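Local coordinates for predicted protein (Acinetobacter sp. RUH2624, PDB 4MEA) that hydrolyses epoxides as a secreted Cif-type epoxide hydrolase with an alpha/beta hydrolase fold, at residues Y106-T111 against R251-L256; V131-G136 against H305-E310. All coordinates share one frame; numbering follows the deposited sequence.

Contact 1: Y106-T111 against R251-L256; sequences YSAENT and RQNEAL
Q252 reaches from helix 246-258 to the first turn of helix 108-123 and meets S107, A108 and E109 there. Its CG lies beside the backbone N (chi1 -67°), and the chain is extended beyond CG, which carries the amide across the gap. Both ends of the amide are used. NE2 gives a hydrogen bond to S107 OG at 3.0 Å, with the hydroxyl close to the amide plane. OE1 takes the backbone N-H of E109, N to OE1 2.8 Å. That bond is fairly straight at the hydrogen, but the donor stands 41° out of the carbonyl plane. Two anchors fix the rotation of the amide. S107 OG also bonds to D105. Packing against E109 is tight. E109 CG sits 3.1 Å from Q252 CD. Beyond it the chain bends at chi2, and OE2 lies near Q252 CB. The carboxylate and amide planes are turned 70° apart. One water joins the same two residues, giving a proton to E109 OE2 at 2.7 Å and another to Q252 O at 2.8 Å. N253 follows with a lighter contact, its OD1 4.2 Å from A108 CB. Its ND2 is held by P162 O, while OD1 is buried with no partner in the model. L256 comes last. Its CD1 lies 4.1 Å from E109 OE2, the two side chains arriving from opposite directions. S107 is the N-cap residue of helix 108-123. Q252 and S249 of helix 246-258 take up two N-H groups of its first turn, those of E109 and A108. The two helices are thus joined at that helix start. They precede strands 128-133 and 267-272 in this alpha/beta hydrolase fold.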
ATOM      1  N   TYR A 106      -6.004 -14.813  12.900  1.00 11.79           N
ATOM      2  CA  TYR A 106      -6.615 -15.098  11.607  1.00 14.46           C
ATOM      3  C   TYR A 106      -5.611 -15.772  10.680  1.00 13.19           C
ATOM      4  O   TYR A 106      -5.652 -15.584   9.460  1.00  8.72           O
ATOM      5  CB  TYR A 106      -7.147 -13.812  10.961  1.00  8.44           C
ATOM      6  CG  TYR A 106      -8.378 -13.249  11.650  1.00 10.06           C
ATOM      7  CD1 TYR A 106      -9.635 -13.734  11.342  1.00  7.07           C
ATOM      8  CD2 TYR A 106      -8.278 -12.244  12.610  1.00 13.66           C
ATOM      9  CE1 TYR A 106     -10.768 -13.243  11.963  1.00  7.79           C
ATOM     10  CE2 TYR A 106      -9.415 -11.731  13.229  1.00 11.39           C
ATOM     11  CZ  TYR A 106     -10.661 -12.247  12.900  1.00 13.25           C
ATOM     12  OH  TYR A 106     -11.820 -11.782  13.495  1.00 14.31           O
ATOM     13  N   SER A 107      -4.701 -16.550  11.259  1.00  7.62           N
ATOM     14  CA  SER A 107      -3.787 -17.347  10.443  1.00  7.51           C
ATOM     15  C   SER A 107      -4.512 -18.525   9.795  1.00 11.17           C
ATOM     16  O   SER A 107      -5.528 -19.009  10.311  1.00 16.68           O
ATOM     17  CB  SER A 107      -2.597 -17.852  11.268  1.00 12.42           C
ATOM     18  OG  SER A 107      -2.982 -18.850  12.209  1.00 14.79           O
ATOM     19  N   ALA A 108      -3.978 -18.979   8.665  1.00 10.91           N
ATOM     20  CA  ALA A 108      -4.508 -20.129   7.929  1.00  8.88           C
ATOM     21  C   ALA A 108      -4.837 -21.330   8.830  1.00  9.27           C
ATOM     22  O   ALA A 108      -5.917 -21.914   8.736  1.00 12.40           O
ATOM     23  CB  ALA A 108      -3.523 -20.543   6.850  1.00  7.63           C
ATOM     24  N   GLU A 109      -3.902 -21.716   9.688  1.00 10.67           N
ATOM     25  CA  GLU A 109      -4.138 -22.866  10.566  1.00 12.06           C
ATOM     26  C   GLU A 109      -5.369 -22.673  11.444  1.00 11.03           C
ATOM     27  O   GLU A 109      -6.199 -23.578  11.570  1.00 13.22           O
ATOM     28  CB  GLU A 109      -2.919 -23.153  11.445  1.00 15.35           C
ATOM     29  CG  GLU A 109      -1.719 -23.709  10.688  1.00 30.28           C
ATOM     30  CD  GLU A 109      -1.883 -25.165  10.295  1.00 41.15           C
ATOM     31  OE1 GLU A 109      -2.968 -25.744  10.541  1.00 44.33           O
ATOM     32  OE2 GLU A 109      -0.914 -25.732   9.743  1.00 40.26           O
ATOM     33  N   ASN A 110      -5.483 -21.500  12.060  1.00 12.76           N
ATOM     34  CA  ASN A 110      -6.620 -21.231  12.932  1.00 13.58           C
ATOM     35  C   ASN A 110      -7.967 -21.176  12.200  1.00 19.19           C
ATOM     36  O   ASN A 110      -8.931 -21.802  12.623  1.00 13.61           O
ATOM     37  CB  ASN A 110      -6.413 -19.955  13.753  1.00 14.32           C
ATOM     38  CG  ASN A 110      -7.243 -19.955  15.027  1.00 17.35           C
ATOM     39  OD1 ASN A 110      -7.451 -21.005  15.632  1.00 16.50           O
ATOM     40  ND2 ASN A 110      -7.723 -18.785  15.436  1.00 14.40           N
ATOM     41  N   THR A 111      -8.035 -20.421  11.107  1.00 14.98           N
ATOM     42  CA  THR A 111      -9.275 -20.332  10.334  1.00  7.29           C
ATOM     43  C   THR A 111      -9.621 -21.693   9.724  1.00  7.68           C
ATOM     44  O   THR A 111     -10.793 -22.055   9.610  1.00 15.15           O
ATOM     45  CB  THR A 111      -9.165 -19.261   9.212  1.00 14.33           C
ATOM     46  OG1 THR A 111      -8.054 -19.576   8.364  1.00 10.11           O
ATOM     47  CG2 THR A 111      -8.941 -17.880   9.817  1.00 10.59           C
ATOM     48  N   ARG A 251       4.261 -18.945   7.002  1.00 12.72           N
ATOM     49  CA  ARG A 251       5.086 -19.916   7.705  1.00 16.32           C
ATOM     50  C   ARG A 251       4.356 -21.250   7.780  1.00 16.77           C
ATOM     51  O   ARG A 251       4.945 -22.314   7.584  1.00 12.87           O
ATOM     52  CB  ARG A 251       5.417 -19.415   9.114  1.00 16.88           C
ATOM     53  CG  ARG A 251       5.906 -20.510  10.061  1.00 31.51           C
ATOM     54  CD  ARG A 251       7.008 -20.005  10.973  1.00 38.23           C
ATOM     55  NE  ARG A 251       7.320 -20.931  12.058  1.00 44.99           N
ATOM     56  CZ  ARG A 251       7.948 -22.096  11.904  1.00 49.20           C
ATOM     57  NH1 ARG A 251       8.324 -22.504  10.696  1.00 51.26           N
ATOM     58  NH2 ARG A 251       8.191 -22.858  12.964  1.00 43.46           N
ATOM     59  N   GLN A 252       3.059 -21.188   8.053  1.00 20.32           N
ATOM     60  CA  GLN A 252       2.278 -22.401   8.197  1.00 14.26           C
ATOM     61  C   GLN A 252       2.198 -23.179   6.895  1.00 17.18           C
ATOM     62  O   GLN A 252       2.357 -24.399   6.892  1.00 14.82           O
ATOM     63  CB  GLN A 252       0.881 -22.075   8.722  1.00  8.28           C
ATOM     64  CG  GLN A 252       0.902 -21.555  10.151  1.00  9.74           C
ATOM     65  CD  GLN A 252      -0.399 -20.892  10.538  1.00 13.10           C
ATOM     66  OE1 GLN A 252      -1.310 -20.758   9.715  1.00 11.63           O
ATOM     67  NE2 GLN A 252      -0.506 -20.488  11.805  1.00  9.58           N
ATOM     68  N   ASN A 253       1.944 -22.481   5.790  1.00 12.92           N
ATOM     69  CA  ASN A 253       1.829 -23.160   4.509  1.00  9.41           C
ATOM     70  C   ASN A 253       3.171 -23.675   4.012  1.00 10.15           C
ATOM     71  O   ASN A 253       3.255 -24.751   3.421  1.00 14.98           O
ATOM     72  CB  ASN A 253       1.160 -22.260   3.453  1.00  6.74           C
ATOM     73  CG  ASN A 253      -0.327 -22.047   3.733  1.00 14.18           C
ATOM     74  OD1 ASN A 253      -0.947 -22.825   4.466  1.00 13.73           O
ATOM     75  ND2 ASN A 253      -0.898 -20.988   3.163  1.00 10.56           N
ATOM     76  N   GLU A 254       4.222 -22.896   4.232  1.00 10.87           N
ATOM     77  CA  GLU A 254       5.557 -23.324   3.833  1.00 13.87           C
ATOM     78  C   GLU A 254       5.946 -24.600   4.583  1.00 14.67           C
ATOM     79  O   GLU A 254       6.592 -25.494   4.028  1.00 17.53           O
ATOM     80  CB  GLU A 254       6.577 -22.209   4.101  1.00 14.02           C
ATOM     81  CG  GLU A 254       6.460 -21.024   3.140  1.00 17.99           C
ATOM     82  CD  GLU A 254       6.919 -21.360   1.724  1.00 20.61           C
ATOM     83  OE1 GLU A 254       7.755 -22.273   1.562  1.00 19.86           O
ATOM     84  OE2 GLU A 254       6.451 -20.706   0.769  1.00 20.90           O
ATOM     85  N   ALA A 255       5.548 -24.681   5.847  1.00 11.64           N
ATOM     86  CA  ALA A 255       5.836 -25.866   6.654  1.00 15.53           C
ATOM     87  C   ALA A 255       5.109 -27.090   6.092  1.00 16.96           C
ATOM     88  O   ALA A 255       5.676 -28.175   6.012  1.00 15.24           O
ATOM     89  CB  ALA A 255       5.459 -25.628   8.121  1.00 15.26           C
ATOM     90  N   LEU A 256       3.853 -26.911   5.698  1.00 17.19           N
ATOM     91  CA  LEU A 256       3.097 -27.989   5.074  1.00 15.03           C
ATOM     92  C   LEU A 256       3.744 -28.418   3.764  1.00 15.27           C
ATOM     93  O   LEU A 256       3.910 -29.607   3.511  1.00 17.59           O
ATOM     94  CB  LEU A 256       1.636 -27.575   4.839  1.00 11.89           C
ATOM     95  CG  LEU A 256       0.780 -27.392   6.104  1.00 16.75           C
ATOM     96  CD1 LEU A 256      -0.497 -26.629   5.792  1.00  9.59           C
ATOM     97  CD2 LEU A 256       0.464 -28.740   6.739  1.00 17.14           C
TER
HETATM   98  O   HOH W   1       1.769 -25.648   9.276  1.00 20.28           O

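Contact 2: V131-G136 against H305-E310; sequences VSHDLG and HWMVEE
D134 and H305 both turn CG anti to the backbone N (chi1 -164° and -175°), and this sets the D134 carboxylate against the edge of the H305 ring. NE2 of H305 gives a hydrogen bond to D134 OD1. Its modelled length, 2.5 Å, is very short and its exact value is doubtful. The carboxylate and ring planes stand 68° apart. OD2 of D134 accepts the backbone N-H of L135 at 2.6 Å, and also that of F67, so both carboxylate oxygens are held. The other ring nitrogen of H305, ND1, is hydrogen-bonded to D158 OD2. H133 lies over one face of this ring, its CE1 3.7 Å from H305 NE2. The two rings meet obliquely. NE2 of H133 also gives a bent hydrogen bond to H305 O at 2.8 Å, which ties the backbone of the histidine loop to the end of strand 128-133. M307 packs beside the H133 ring, CG to NE2 4.4 Å. The type II' turn from H133 to G136 places D134 at the strand end with a positive phi. This is the nucleophile elbow of the alpha/beta hydrolase fold. As in related epoxide hydrolases, D134 is probably the nucleophile and H305 the general base, with D158 probably the acid partner of the histidine.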
ATOM      1  N   VAL A 131     -14.262 -25.114  -2.857  1.00 11.09           N
ATOM      2  CA  VAL A 131     -14.066 -24.032  -3.817  1.00 13.17           C
ATOM      3  C   VAL A 131     -13.818 -22.751  -3.026  1.00 11.39           C
ATOM      4  O   VAL A 131     -14.626 -22.376  -2.169  1.00 16.30           O
ATOM      5  CB  VAL A 131     -15.299 -23.879  -4.758  1.00 11.30           C
ATOM      6  CG1 VAL A 131     -15.126 -22.696  -5.714  1.00  8.06           C
ATOM      7  CG2 VAL A 131     -15.540 -25.170  -5.545  1.00  7.62           C
ATOM      8  N   SER A 132     -12.694 -22.093  -3.301  1.00 10.37           N
ATOM      9  CA  SER A 132     -12.257 -20.950  -2.499  1.00  9.05           C
ATOM     10  C   SER A 132     -11.882 -19.752  -3.382  1.00 12.37           C
ATOM     11  O   SER A 132     -11.436 -19.939  -4.512  1.00  9.53           O
ATOM     12  CB  SER A 132     -11.064 -21.385  -1.640  1.00 13.47           C
ATOM     13  OG  SER A 132     -10.455 -20.290  -0.996  1.00 14.17           O
ATOM     14  N   HIS A 133     -12.067 -18.531  -2.868  1.00 10.29           N
ATOM     15  CA  HIS A 133     -11.738 -17.309  -3.613  1.00 12.85           C
ATOM     16  C   HIS A 133     -11.101 -16.251  -2.710  1.00 12.10           C
ATOM     17  O   HIS A 133     -11.513 -16.090  -1.564  1.00  7.54           O
ATOM     18  CB  HIS A 133     -12.999 -16.730  -4.277  1.00 11.08           C
ATOM     19  CG  HIS A 133     -12.754 -15.487  -5.086  1.00 14.64           C
ATOM     20  ND1 HIS A 133     -13.240 -14.251  -4.718  1.00 12.94           N
ATOM     21  CD2 HIS A 133     -12.106 -15.299  -6.262  1.00 17.73           C
ATOM     22  CE1 HIS A 133     -12.892 -13.353  -5.622  1.00  9.68           C
ATOM     23  NE2 HIS A 133     -12.201 -13.961  -6.569  1.00 15.98           N
ATOM     24  N   ASP A 134     -10.109 -15.526  -3.233  1.00  8.81           N
ATOM     25  CA  ASP A 134      -9.510 -14.408  -2.497  1.00 14.41           C
ATOM     26  C   ASP A 134      -9.029 -14.886  -1.117  1.00  8.43           C
ATOM     27  O   ASP A 134      -8.333 -15.899  -1.031  1.00  8.84           O
ATOM     28  CB  ASP A 134     -10.513 -13.254  -2.380  1.00 13.21           C
ATOM     29  CG  ASP A 134      -9.861 -11.935  -1.994  1.00 15.87           C
ATOM     30  OD1 ASP A 134      -9.589 -11.119  -2.902  1.00 23.68           O
ATOM     31  OD2 ASP A 134      -9.632 -11.697  -0.787  1.00 14.03           O
ATOM     32  N   LEU A 135      -9.394 -14.172  -0.051  1.00  7.65           N
ATOM     33  CA  LEU A 135      -8.952 -14.535   1.301  1.00 14.86           C
ATOM     34  C   LEU A 135      -9.344 -15.967   1.690  1.00 12.32           C
ATOM     35  O   LEU A 135      -8.764 -16.545   2.605  1.00 13.54           O
ATOM     36  CB  LEU A 135      -9.483 -13.555   2.346  1.00 18.87           C
ATOM     37  CG  LEU A 135      -8.724 -12.253   2.612  1.00 10.89           C
ATOM     38  CD1 LEU A 135      -9.389 -11.511   3.786  1.00 12.48           C
ATOM     39  CD2 LEU A 135      -7.247 -12.502   2.891  1.00  8.30           C
ATOM     40  N   GLY A 136     -10.328 -16.536   1.007  1.00  7.26           N
ATOM     41  CA  GLY A 136     -10.628 -17.945   1.206  1.00 11.32           C
ATOM     42  C   GLY A 136      -9.363 -18.764   0.992  1.00 14.44           C
ATOM     43  O   GLY A 136      -9.148 -19.778   1.656  1.00  7.19           O
ATOM     44  N   HIS A 305     -11.161  -9.705 -11.041  1.00 11.53           N
ATOM     45  CA  HIS A 305     -11.075 -10.437  -9.778  1.00  9.79           C
ATOM     46  C   HIS A 305     -12.410 -10.999  -9.263  1.00 12.87           C
ATOM     47  O   HIS A 305     -12.453 -12.073  -8.662  1.00  9.58           O
ATOM     48  CB  HIS A 305     -10.458  -9.513  -8.725  1.00  7.75           C
ATOM     49  CG  HIS A 305     -10.197 -10.177  -7.413  1.00 17.15           C
ATOM     50  ND1 HIS A 305      -9.293 -11.209  -7.268  1.00 13.72           N
ATOM     51  CD2 HIS A 305     -10.712  -9.946  -6.181  1.00 14.31           C
ATOM     52  CE1 HIS A 305      -9.268 -11.592  -6.003  1.00 16.77           C
ATOM     53  NE2 HIS A 305     -10.122 -10.844  -5.323  1.00 14.08           N
ATOM     54  N   TRP A 306     -13.496 -10.269  -9.488  1.00  7.81           N
ATOM     55  CA  TRP A 306     -14.794 -10.654  -8.936  1.00  8.38           C
ATOM     56  C   TRP A 306     -15.468 -11.607  -9.918  1.00 16.39           C
ATOM     57  O   TRP A 306     -16.415 -11.242 -10.619  1.00 12.39           O
ATOM     58  CB  TRP A 306     -15.635  -9.399  -8.666  1.00  6.58           C
ATOM     59  CG  TRP A 306     -14.804  -8.308  -8.043  1.00  7.29           C
ATOM     60  CD1 TRP A 306     -14.382  -7.156  -8.636  1.00 12.25           C
ATOM     61  CD2 TRP A 306     -14.264  -8.300  -6.715  1.00 14.58           C
ATOM     62  NE1 TRP A 306     -13.622  -6.420  -7.756  1.00 11.99           N
ATOM     63  CE2 TRP A 306     -13.534  -7.099  -6.569  1.00 14.06           C
ATOM     64  CE3 TRP A 306     -14.324  -9.191  -5.634  1.00 12.74           C
ATOM     65  CZ2 TRP A 306     -12.875  -6.762  -5.386  1.00  7.13           C
ATOM     66  CZ3 TRP A 306     -13.663  -8.854  -4.448  1.00  9.61           C
ATOM     67  CH2 TRP A 306     -12.945  -7.650  -4.340  1.00  8.00           C
ATOM     68  N   MET A 307     -14.970 -12.841  -9.943  1.00  7.49           N
ATOM     69  CA  MET A 307     -15.141 -13.715 -11.097  1.00  8.05           C
ATOM     70  C   MET A 307     -16.570 -14.178 -11.347  1.00 13.01           C
ATOM     71  O   MET A 307     -16.974 -14.323 -12.495  1.00 11.70           O
ATOM     72  CB  MET A 307     -14.200 -14.913 -10.997  1.00 10.44           C
ATOM     73  CG  MET A 307     -12.719 -14.524 -10.948  1.00 14.40           C
ATOM     74  SD  MET A 307     -11.667 -15.977 -10.761  1.00 12.79           S
ATOM     75  CE  MET A 307     -11.989 -16.849 -12.290  1.00 11.27           C
ATOM     76  N   VAL A 308     -17.328 -14.412 -10.279  1.00 13.07           N
ATOM     77  CA  VAL A 308     -18.725 -14.806 -10.421  1.00  6.45           C
ATOM     78  C   VAL A 308     -19.631 -13.620 -10.817  1.00 12.89           C
ATOM     79  O   VAL A 308     -20.526 -13.771 -11.657  1.00 14.19           O
ATOM     80  CB  VAL A 308     -19.245 -15.514  -9.147  1.00 10.39           C
ATOM     81  CG1 VAL A 308     -20.723 -15.865  -9.288  1.00 14.81           C
ATOM     82  CG2 VAL A 308     -18.409 -16.769  -8.881  1.00  6.29           C
ATOM     83  N   GLU A 309     -19.393 -12.444 -10.243  1.00  7.78           N
ATOM     84  CA  GLU A 309     -20.109 -11.242 -10.689  1.00 11.35           C
ATOM     85  C   GLU A 309     -19.893 -10.995 -12.192  1.00 19.50           C
ATOM     86  O   GLU A 309     -20.840 -10.738 -12.926  1.00 11.10           O
ATOM     87  CB  GLU A 309     -19.672  -9.993  -9.903  1.00 12.47           C
ATOM     88  CG  GLU A 309     -20.058  -9.963  -8.422  1.00 10.80           C
ATOM     89  CD  GLU A 309     -21.510  -9.548  -8.183  1.00 14.96           C
ATOM     90  OE1 GLU A 309     -21.858  -9.270  -7.011  1.00 14.80           O
ATOM     91  OE2 GLU A 309     -22.296  -9.500  -9.158  1.00 16.29           O
ATOM     92  N   GLU A 310     -18.645 -11.090 -12.643  1.00 13.24           N
ATOM     93  CA  GLU A 310     -18.281 -10.702 -14.012  1.00  9.17           C
ATOM     94  C   GLU A 310     -18.427 -11.805 -15.070  1.00 11.48           C
ATOM     95  O   GLU A 310     -18.535 -11.524 -16.265  1.00 13.15           O
ATOM     96  CB  GLU A 310     -16.847 -10.182 -14.035  1.00 10.47           C
ATOM     97  CG  GLU A 310     -16.530  -9.148 -12.976  1.00  8.17           C
ATOM     98  CD  GLU A 310     -15.095  -8.689 -13.064  1.00 12.88           C
ATOM     99  OE1 GLU A 310     -14.658  -8.369 -14.188  1.00 16.65           O
ATOM    100  OE2 GLU A 310     -14.396  -8.672 -12.021  1.00 10.84           O
TER

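How the contacts relate
The centre of contact 2, which holds the probable active site, lies about 5 Å from the centre of the chain, that of contact 1 about 16 Å. The two contact centres are 20 Å apart, and their nearest atoms about 7 Å, without touching. Helix 108-123, whose start contact 1 holds, leads into strand 128-133, at whose end D134 sits. Helix 136-146 bridges the contacts: it begins at G136 of the elbow, and its P142 touches A108 and E109. The loop after strand 151-157 carries D158 on the side of contact 2 and P162 on the side of contact 1, so it serves both. Y242 touches T111 of contact 1 and L135 of contact 2.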